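Local structure of acyl-CoA dehydrogenase (Bacillus anthracis, 3OWA) at residues S362-V376 against S401-R415. The protein is an FAD-dependent acyl-CoA dehydrogenase that probably introduces the alpha,beta double bond into acyl-CoA thioesters. Residues are numbered along the deposited sequence; the frame is centred on the assembly and turned at random. Where two conformers were deposited one is given.
Sequences SLNKVFGSEVLDYTV and SRINRIFEGTNEINR. With FAD (flavin-adenine dinucleotide), chain E.
The guanidinium of R415 has V366 CG1 over the centre of one face, 3.6 Å from CZ, and the carboxylate of E370 at its edge. R415 grips E370 end-on: NH1 lies 2.7 Å from OE1 on its syn side, while NH2 approaches OE2 from above a carboxylate plane turned 50° from the guanidinium. NE turns to D498, so the arginine is held by two acids. One face of the R405 guanidinium lies over that of R402, offset toward the rim, and R405 NH1 bridges to D373 OD1 (2.8 Å) from above the carboxylate; both arginines also pair with D377 of the second subunit. N411 fits as a knob among K365, V366, S369 and E370, its ND2 giving S369 OG a nearly straight bond in the amide plane (164°). K365, CG anti to the backbone N (chi1 -169°) and the chain bent at chi2, carries NZ into the turn before helix 411-427. There NZ donates to F407 O (2.6 Å), G409 O (2.7 Å) and N411 OD1 (2.8 Å), and weakly to N404 O, a ring of oxygens that would stabilise its charge. T410, the N-cap residue, donates from OG1 to FAD O2B. The contact thus joins helix 358-383 to the FAD-binding turn, probably steadying its shape, in the C-terminal helical domain beside the subunit interface. E408-G409-T410 is the Glu-Gly-Thr turn that precedes an FAD-contacting helix in acyl-CoA dehydrogenases.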
loop_
_atom_site.group_PDB
_atom_site.type_symbol
_atom_site.label_atom_id
_atom_site.label_comp_id
_atom_site.label_asym_id
_atom_site.label_seq_id
_atom_site.Cartn_x
_atom_site.Cartn_y
_atom_site.Cartn_z
ATOM N N SER A 362 -20.449 -6.340 1.099
ATOM C CA SER A 362 -19.617 -5.145 1.283
ATOM C C SER A 362 -18.373 -5.474 2.098
ATOM O O SER A 362 -17.268 -5.039 1.754
ATOM C CB SER A 362 -20.412 -4.028 1.965
ATOM O OG SER A 362 -21.050 -3.214 0.994
ATOM N N LEU A 363 -18.535 -6.261 3.160
ATOM C CA LEU A 363 -17.368 -6.720 3.925
ATOM C C LEU A 363 -16.355 -7.482 3.075
ATOM O O LEU A 363 -15.163 -7.272 3.233
ATOM C CB LEU A 363 -17.752 -7.580 5.147
ATOM C CG LEU A 363 -18.751 -6.990 6.158
ATOM C CD1 LEU A 363 -19.083 -8.038 7.224
ATOM C CD2 LEU A 363 -18.259 -5.661 6.770
ATOM N N ASN A 364 -16.828 -8.400 2.245
ATOM C CA ASN A 364 -15.957 -9.209 1.383
ATOM C C ASN A 364 -15.207 -8.321 0.425
ATOM O O ASN A 364 -14.006 -8.493 0.199
ATOM C CB ASN A 364 -16.781 -10.184 0.546
ATOM C CG ASN A 364 -17.293 -11.392 1.332
ATOM O OD1 ASN A 364 -16.854 -11.703 2.455
ATOM N ND2 ASN A 364 -18.223 -12.087 0.722
ATOM N N LYS A 365 -15.907 -7.349 -0.138
ATOM C CA LYS A 365 -15.285 -6.480 -1.091
ATOM C C LYS A 365 -14.135 -5.673 -0.471
ATOM O O LYS A 365 -13.040 -5.608 -1.049
ATOM C CB LYS A 365 -16.321 -5.567 -1.749
ATOM C CG LYS A 365 -15.787 -4.794 -2.951
ATOM C CD LYS A 365 -15.266 -3.431 -2.578
ATOM C CE LYS A 365 -14.538 -2.824 -3.729
ATOM N NZ LYS A 365 -14.105 -1.404 -3.490
ATOM N N VAL A 366 -14.386 -5.054 0.690
ATOM C CA VAL A 366 -13.378 -4.259 1.342
ATOM C C VAL A 366 -12.279 -5.160 1.873
ATOM O O VAL A 366 -11.079 -4.884 1.704
ATOM C CB VAL A 366 -13.951 -3.427 2.541
ATOM C CG1 VAL A 366 -12.786 -2.711 3.279
ATOM C CG2 VAL A 366 -14.995 -2.437 2.062
ATOM N N PHE A 367 -12.667 -6.260 2.508
ATOM C CA PHE A 367 -11.649 -7.105 3.137
ATOM C C PHE A 367 -10.780 -7.763 2.073
ATOM O O PHE A 367 -9.567 -7.771 2.195
ATOM C CB PHE A 367 -12.299 -8.167 4.010
ATOM C CG PHE A 367 -11.333 -8.941 4.851
ATOM C CD1 PHE A 367 -10.920 -8.449 6.075
ATOM C CD2 PHE A 367 -10.888 -10.197 4.449
ATOM C CE1 PHE A 367 -10.033 -9.170 6.872
ATOM C CE2 PHE A 367 -9.993 -10.921 5.225
ATOM C CZ PHE A 367 -9.566 -10.420 6.444
ATOM N N GLY A 368 -11.403 -8.292 1.025
ATOM C CA GLY A 368 -10.648 -8.932 -0.071
ATOM C C GLY A 368 -9.718 -7.967 -0.791
ATOM O O GLY A 368 -8.556 -8.277 -1.063
ATOM N N SER A 369 -10.220 -6.785 -1.124
ATOM C CA SER A 369 -9.369 -5.851 -1.856
ATOM C C SER A 369 -8.166 -5.400 -0.999
ATOM O O SER A 369 -7.067 -5.205 -1.520
ATOM C CB SER A 369 -10.208 -4.666 -2.335
ATOM O OG SER A 369 -10.790 -3.935 -1.227
ATOM N N GLU A 370 -8.361 -5.238 0.311
ATOM C CA GLU A 370 -7.254 -4.856 1.222
ATOM C C GLU A 370 -6.268 -5.972 1.515
ATOM O O GLU A 370 -5.069 -5.735 1.647
ATOM C CB GLU A 370 -7.789 -4.262 2.552
ATOM C CG GLU A 370 -8.507 -2.976 2.240
ATOM C CD GLU A 370 -8.804 -2.126 3.475
ATOM O OE1 GLU A 370 -8.925 -2.683 4.591
ATOM O OE2 GLU A 370 -8.942 -0.889 3.318
ATOM N N VAL A 371 -6.745 -7.188 1.622
ATOM C CA VAL A 371 -5.832 -8.306 1.741
ATOM C C VAL A 371 -4.990 -8.453 0.465
ATOM O O VAL A 371 -3.789 -8.695 0.535
ATOM C CB VAL A 371 -6.665 -9.645 1.989
ATOM C CG1 VAL A 371 -5.812 -10.856 1.704
ATOM C CG2 VAL A 371 -7.156 -9.690 3.453
ATOM N N LEU A 372 -5.602 -8.280 -0.715
ATOM C CA LEU A 372 -4.845 -8.400 -1.961
ATOM C C LEU A 372 -3.843 -7.239 -2.018
ATOM O O LEU A 372 -2.670 -7.441 -2.375
ATOM C CB LEU A 372 -5.757 -8.318 -3.185
ATOM C CG LEU A 372 -5.031 -8.296 -4.545
ATOM C CD1 LEU A 372 -4.144 -9.499 -4.715
ATOM C CD2 LEU A 372 -5.998 -8.069 -5.731
ATOM N N ASP A 373 -4.281 -6.044 -1.639
ATOM C CA ASP A 373 -3.365 -4.879 -1.628
ATOM C C ASP A 373 -2.070 -5.220 -0.818
ATOM O O ASP A 373 -0.930 -4.914 -1.232
ATOM C CB ASP A 373 -4.119 -3.703 -0.994
ATOM C CG ASP A 373 -3.295 -2.433 -0.904
ATOM O OD1 ASP A 373 -3.396 -1.568 -1.800
ATOM O OD2 ASP A 373 -2.523 -2.278 0.068
ATOM N N TYR A 374 -2.249 -5.800 0.351
ATOM C CA TYR A 374 -1.129 -6.162 1.217
ATOM C C TYR A 374 -0.297 -7.271 0.568
ATOM O O TYR A 374 0.930 -7.218 0.603
ATOM C CB TYR A 374 -1.674 -6.638 2.593
ATOM C CG TYR A 374 -0.591 -7.209 3.478
ATOM C CD1 TYR A 374 0.197 -6.361 4.264
ATOM C CD2 TYR A 374 -0.324 -8.597 3.498
ATOM C CE1 TYR A 374 1.240 -6.860 5.057
ATOM C CE2 TYR A 374 0.727 -9.104 4.285
ATOM C CZ TYR A 374 1.475 -8.228 5.082
ATOM O OH TYR A 374 2.520 -8.704 5.851
ATOM N N THR A 375 -0.942 -8.304 0.023
ATOM C CA THR A 375 -0.194 -9.422 -0.544
ATOM C C THR A 375 0.628 -9.037 -1.779
ATOM O O THR A 375 1.757 -9.506 -1.931
ATOM C CB THR A 375 -1.086 -10.679 -0.847
ATOM O OG1 THR A 375 -1.989 -10.336 -1.908
ATOM C CG2 THR A 375 -1.895 -11.103 0.388
ATOM N N VAL A 376 0.125 -8.155 -2.657
ATOM C CA VAL A 376 0.944 -7.807 -3.819
ATOM C C VAL A 376 2.056 -6.872 -3.374
ATOM O O VAL A 376 3.130 -6.866 -3.928
ATOM C CB VAL A 376 0.147 -7.159 -5.043
ATOM C CG1 VAL A 376 -0.825 -8.134 -5.560
ATOM C CG2 VAL A 376 -0.628 -5.891 -4.614
ATOM N N SER A 401 -3.973 -4.231 -8.854
ATOM C CA SER A 401 -4.693 -4.374 -7.598
ATOM C C SER A 401 -5.308 -3.031 -7.188
ATOM O O SER A 401 -6.407 -2.981 -6.610
ATOM C CB SER A 401 -3.700 -4.809 -6.492
ATOM O OG SER A 401 -4.251 -4.674 -5.174
ATOM N N ARG A 402 -4.624 -1.951 -7.522
ATOM C CA ARG A 402 -4.925 -0.654 -6.834
ATOM C C ARG A 402 -6.396 -0.188 -7.059
ATOM O O ARG A 402 -7.045 0.476 -6.159
ATOM C CB ARG A 402 -3.869 0.392 -7.258
ATOM C CG ARG A 402 -4.024 1.788 -6.556
ATOM C CD ARG A 402 -3.919 1.507 -5.008
ATOM N NE ARG A 402 -4.223 2.643 -4.140
ATOM C CZ ARG A 402 -5.449 3.051 -3.794
ATOM N NH1 ARG A 402 -6.542 2.429 -4.217
ATOM N NH2 ARG A 402 -5.581 4.079 -2.973
ATOM N N ILE A 403 -6.944 -0.545 -8.208
ATOM C CA ILE A 403 -8.284 -0.078 -8.598
ATOM C C ILE A 403 -9.344 -0.836 -7.805
ATOM O O ILE A 403 -10.476 -0.346 -7.646
ATOM C CB ILE A 403 -8.509 -0.130 -10.168
ATOM C CG1 ILE A 403 -9.836 0.512 -10.635
ATOM C CG2 ILE A 403 -8.504 -1.583 -10.660
ATOM C CD1 ILE A 403 -9.971 1.970 -10.290
ATOM N N ASN A 404 -9.010 -2.006 -7.253
ATOM C CA ASN A 404 -10.063 -2.776 -6.623
ATOM C C ASN A 404 -10.592 -2.057 -5.384
ATOM O O ASN A 404 -11.720 -2.336 -4.966
ATOM C CB ASN A 404 -9.614 -4.157 -6.194
ATOM C CG ASN A 404 -9.145 -4.991 -7.364
ATOM O OD1 ASN A 404 -9.683 -4.865 -8.449
ATOM N ND2 ASN A 404 -8.093 -5.793 -7.165
ATOM N N ARG A 405 -9.800 -1.155 -4.793
ATOM C CA ARG A 405 -10.281 -0.444 -3.581
ATOM C C ARG A 405 -11.171 0.718 -3.946
ATOM O O ARG A 405 -11.680 1.468 -3.070
ATOM C CB ARG A 405 -9.097 -0.027 -2.701
ATOM C CG ARG A 405 -8.293 -1.225 -2.176
ATOM C CD ARG A 405 -6.870 -0.882 -1.734
ATOM N NE ARG A 405 -6.929 0.336 -0.908
ATOM C CZ ARG A 405 -5.901 1.137 -0.697
ATOM N NH1 ARG A 405 -4.710 0.861 -1.259
ATOM N NH2 ARG A 405 -6.081 2.247 0.040
ATOM N N ILE A 406 -11.380 0.890 -5.247
ATOM C CA ILE A 406 -12.146 2.011 -5.753
ATOM C C ILE A 406 -13.405 1.532 -6.454
ATOM O O ILE A 406 -14.479 2.108 -6.263
ATOM C CB ILE A 406 -11.263 2.918 -6.646
ATOM C CG1 ILE A 406 -10.296 3.734 -5.789
ATOM C CG2 ILE A 406 -12.118 3.862 -7.501
ATOM C CD1 ILE A 406 -9.033 4.043 -6.516
ATOM N N PHE A 407 -13.271 0.396 -7.159
ATOM C CA PHE A 407 -14.361 -0.343 -7.818
ATOM C C PHE A 407 -15.515 -0.693 -6.947
ATOM O O PHE A 407 -15.334 -0.938 -5.741
ATOM C CB PHE A 407 -13.847 -1.689 -8.341
ATOM C CG PHE A 407 -13.239 -1.639 -9.717
ATOM C CD1 PHE A 407 -12.504 -2.734 -10.187
ATOM C CD2 PHE A 407 -13.446 -0.547 -10.564
ATOM C CE1 PHE A 407 -11.934 -2.720 -11.489
ATOM C CE2 PHE A 407 -12.908 -0.543 -11.875
ATOM C CZ PHE A 407 -12.150 -1.621 -12.325
ATOM N N GLU A 408 -16.709 -0.779 -7.555
ATOM C CA GLU A 408 -17.834 -1.413 -6.819
ATOM C C GLU A 408 -18.106 -0.679 -5.522
ATOM O O GLU A 408 -18.447 -1.289 -4.482
ATOM C CB GLU A 408 -17.645 -2.928 -6.594
ATOM C CG GLU A 408 -17.508 -3.734 -7.931
ATOM C CD GLU A 408 -18.775 -3.708 -8.874
ATOM O OE1 GLU A 408 -18.591 -3.952 -10.107
ATOM O OE2 GLU A 408 -19.943 -3.488 -8.414
ATOM N N GLY A 409 -17.983 0.645 -5.584
ATOM C CA GLY A 409 -18.119 1.454 -4.350
ATOM C C GLY A 409 -16.716 1.551 -3.757
ATOM O O GLY A 409 -16.044 0.523 -3.570
ATOM N N THR A 410 -16.227 2.771 -3.502
ATOM C CA THR A 410 -14.891 2.907 -2.903
ATOM C C THR A 410 -14.962 2.205 -1.556
ATOM O O THR A 410 -16.048 2.100 -0.977
ATOM C CB THR A 410 -14.536 4.342 -2.673
ATOM O OG1 THR A 410 -15.507 4.903 -1.782
ATOM C CG2 THR A 410 -14.606 5.138 -4.015
ATOM N N ASN A 411 -13.834 1.732 -1.026
ATOM C CA ASN A 411 -13.896 1.126 0.279
ATOM C C ASN A 411 -14.437 2.072 1.367
ATOM O O ASN A 411 -15.011 1.615 2.368
ATOM C CB ASN A 411 -12.545 0.554 0.665
ATOM C CG ASN A 411 -12.222 -0.691 -0.134
ATOM O OD1 ASN A 411 -13.055 -1.152 -0.924
ATOM N ND2 ASN A 411 -11.047 -1.256 0.073
ATOM N N GLU A 412 -14.290 3.380 1.177
ATOM C CA GLU A 412 -14.876 4.317 2.164
ATOM C C GLU A 412 -16.407 4.180 2.160
ATOM O O GLU A 412 -17.048 4.128 3.216
ATOM C CB GLU A 412 -14.525 5.782 1.832
ATOM C CG GLU A 412 -13.020 6.124 2.019
ATOM C CD GLU A 412 -12.111 5.401 1.012
ATOM O OE1 GLU A 412 -11.076 4.821 1.436
ATOM O OE2 GLU A 412 -12.447 5.414 -0.206
ATOM N N ILE A 413 -16.995 4.196 0.963
ATOM C CA ILE A 413 -18.442 4.165 0.867
ATOM C C ILE A 413 -18.958 2.816 1.396
ATOM O O ILE A 413 -19.929 2.765 2.166
ATOM C CB ILE A 413 -18.918 4.436 -0.599
ATOM C CG1 ILE A 413 -18.734 5.921 -0.963
ATOM C CG2 ILE A 413 -20.362 3.946 -0.804
ATOM C CD1 ILE A 413 -19.650 6.887 -0.215
ATOM N N ASN A 414 -18.298 1.735 0.972
ATOM C CA ASN A 414 -18.608 0.391 1.465
ATOM C C ASN A 414 -18.533 0.269 2.981
ATOM O O ASN A 414 -19.339 -0.446 3.566
ATOM C CB ASN A 414 -17.677 -0.629 0.850
ATOM C CG ASN A 414 -18.172 -1.142 -0.481
ATOM O OD1 ASN A 414 -17.736 -0.704 -1.531
ATOM N ND2 ASN A 414 -19.093 -2.090 -0.434
ATOM N N ARG A 415 -17.583 0.959 3.612
ATOM C CA ARG A 415 -17.486 0.994 5.063
ATOM C C ARG A 415 -18.603 1.812 5.695
ATOM O O ARG A 415 -19.195 1.382 6.683
ATOM C CB ARG A 415 -16.133 1.549 5.543
ATOM C CG ARG A 415 -14.988 0.518 5.451
ATOM C CD ARG A 415 -13.624 1.210 5.673
ATOM N NE ARG A 415 -12.606 0.231 6.064
ATOM C CZ ARG A 415 -11.507 -0.049 5.363
ATOM N NH1 ARG A 415 -10.642 -0.959 5.819
ATOM N NH2 ARG A 415 -11.253 0.602 4.231
HETATM P PA FAD E . -15.508 9.970 -6.246
HETATM O O1A FAD E . -15.307 11.359 -6.798
HETATM O O2A FAD E . -16.916 9.508 -6.128
HETATM O O5B FAD E . -14.772 9.805 -4.859
HETATM C C5B FAD E . -13.560 10.443 -4.541
HETATM C C4B FAD E . -13.187 10.199 -3.086
HETATM O O4B FAD E . -14.173 10.761 -2.206
HETATM C C3B FAD E . -13.103 8.705 -2.788
HETATM O O3B FAD E . -12.103 8.422 -1.811
HETATM C C2B FAD E . -14.444 8.454 -2.146
HETATM O O2B FAD E . -14.428 7.351 -1.291
HETATM C C1B FAD E . -14.659 9.730 -1.374
HETATM N N9A FAD E . -16.083 9.938 -1.097
HETATM C C8A FAD E . -17.104 10.062 -2.004
HETATM N N7A FAD E . -18.265 10.245 -1.350
HETATM C C5A FAD E . -18.002 10.268 -0.031
HETATM C C6A FAD E . -18.824 10.441 1.111
HETATM N N6A FAD E . -20.127 10.725 0.996
HETATM N N1A FAD E . -18.232 10.399 2.348
HETATM C C2A FAD E . -16.865 10.204 2.480
HETATM N N3A FAD E . -16.051 10.069 1.359
HETATM C C4A FAD E . -16.615 10.082 0.130
HETATM N N1 FAD E . -18.411 2.461 -13.677
HETATM C C2 FAD E . -19.407 1.810 -14.370
HETATM O O2 FAD E . -20.570 2.072 -14.157
HETATM N N3 FAD E . -19.130 0.846 -15.320
HETATM C C4 FAD E . -17.849 0.515 -15.628
HETATM O O4 FAD E . -17.662 -0.370 -16.478
HETATM C C4X FAD E . -16.823 1.160 -14.929
HETATM N N5 FAD E . -15.511 0.867 -15.247
HETATM C C5X FAD E . -14.477 1.541 -14.613
HETATM C C6 FAD E . -13.161 1.219 -14.963
HETATM C C7 FAD E . -12.114 1.906 -14.358
HETATM C C7M FAD E . -10.688 1.574 -14.745
HETATM C C8 FAD E . -12.419 2.904 -13.406
HETATM C C8M FAD E . -11.375 3.693 -12.683
HETATM C C9 FAD E . -13.729 3.180 -13.030
HETATM C C9A FAD E . -14.771 2.514 -13.628
HETATM N N10 FAD E . -16.079 2.783 -13.258
HETATM C C10 FAD E . -17.103 2.144 -13.946
HETATM C "C1'" FAD E . -16.411 3.889 -12.264
HETATM C "C2'" FAD E . -15.914 3.625 -10.839
HETATM O "O2'" FAD E . -16.338 2.426 -10.231
HETATM C "C3'" FAD E . -15.833 5.034 -9.943
HETATM O "O3'" FAD E . -14.498 5.378 -10.073
HETATM C "C4'" FAD E . -16.185 4.927 -8.674
HETATM O "O4'" FAD E . -17.522 4.429 -8.675
HETATM C "C5'" FAD E . -15.961 6.087 -7.705
HETATM O "O5'" FAD E . -16.213 7.279 -8.403
HETATM P P FAD E . -15.150 8.434 -8.596
HETATM O O1P FAD E . -13.948 7.788 -9.248
HETATM O O2P FAD E . -15.768 9.551 -9.388
HETATM O O3P FAD E . -14.684 8.890 -7.142
HETATM O O HOH W 1 -7.079 -4.922 -4.297
HETATM O O HOH W 2 -9.009 0.480 1.137
HETATM O O HOH W 3 -3.508 -2.343 -4.393
#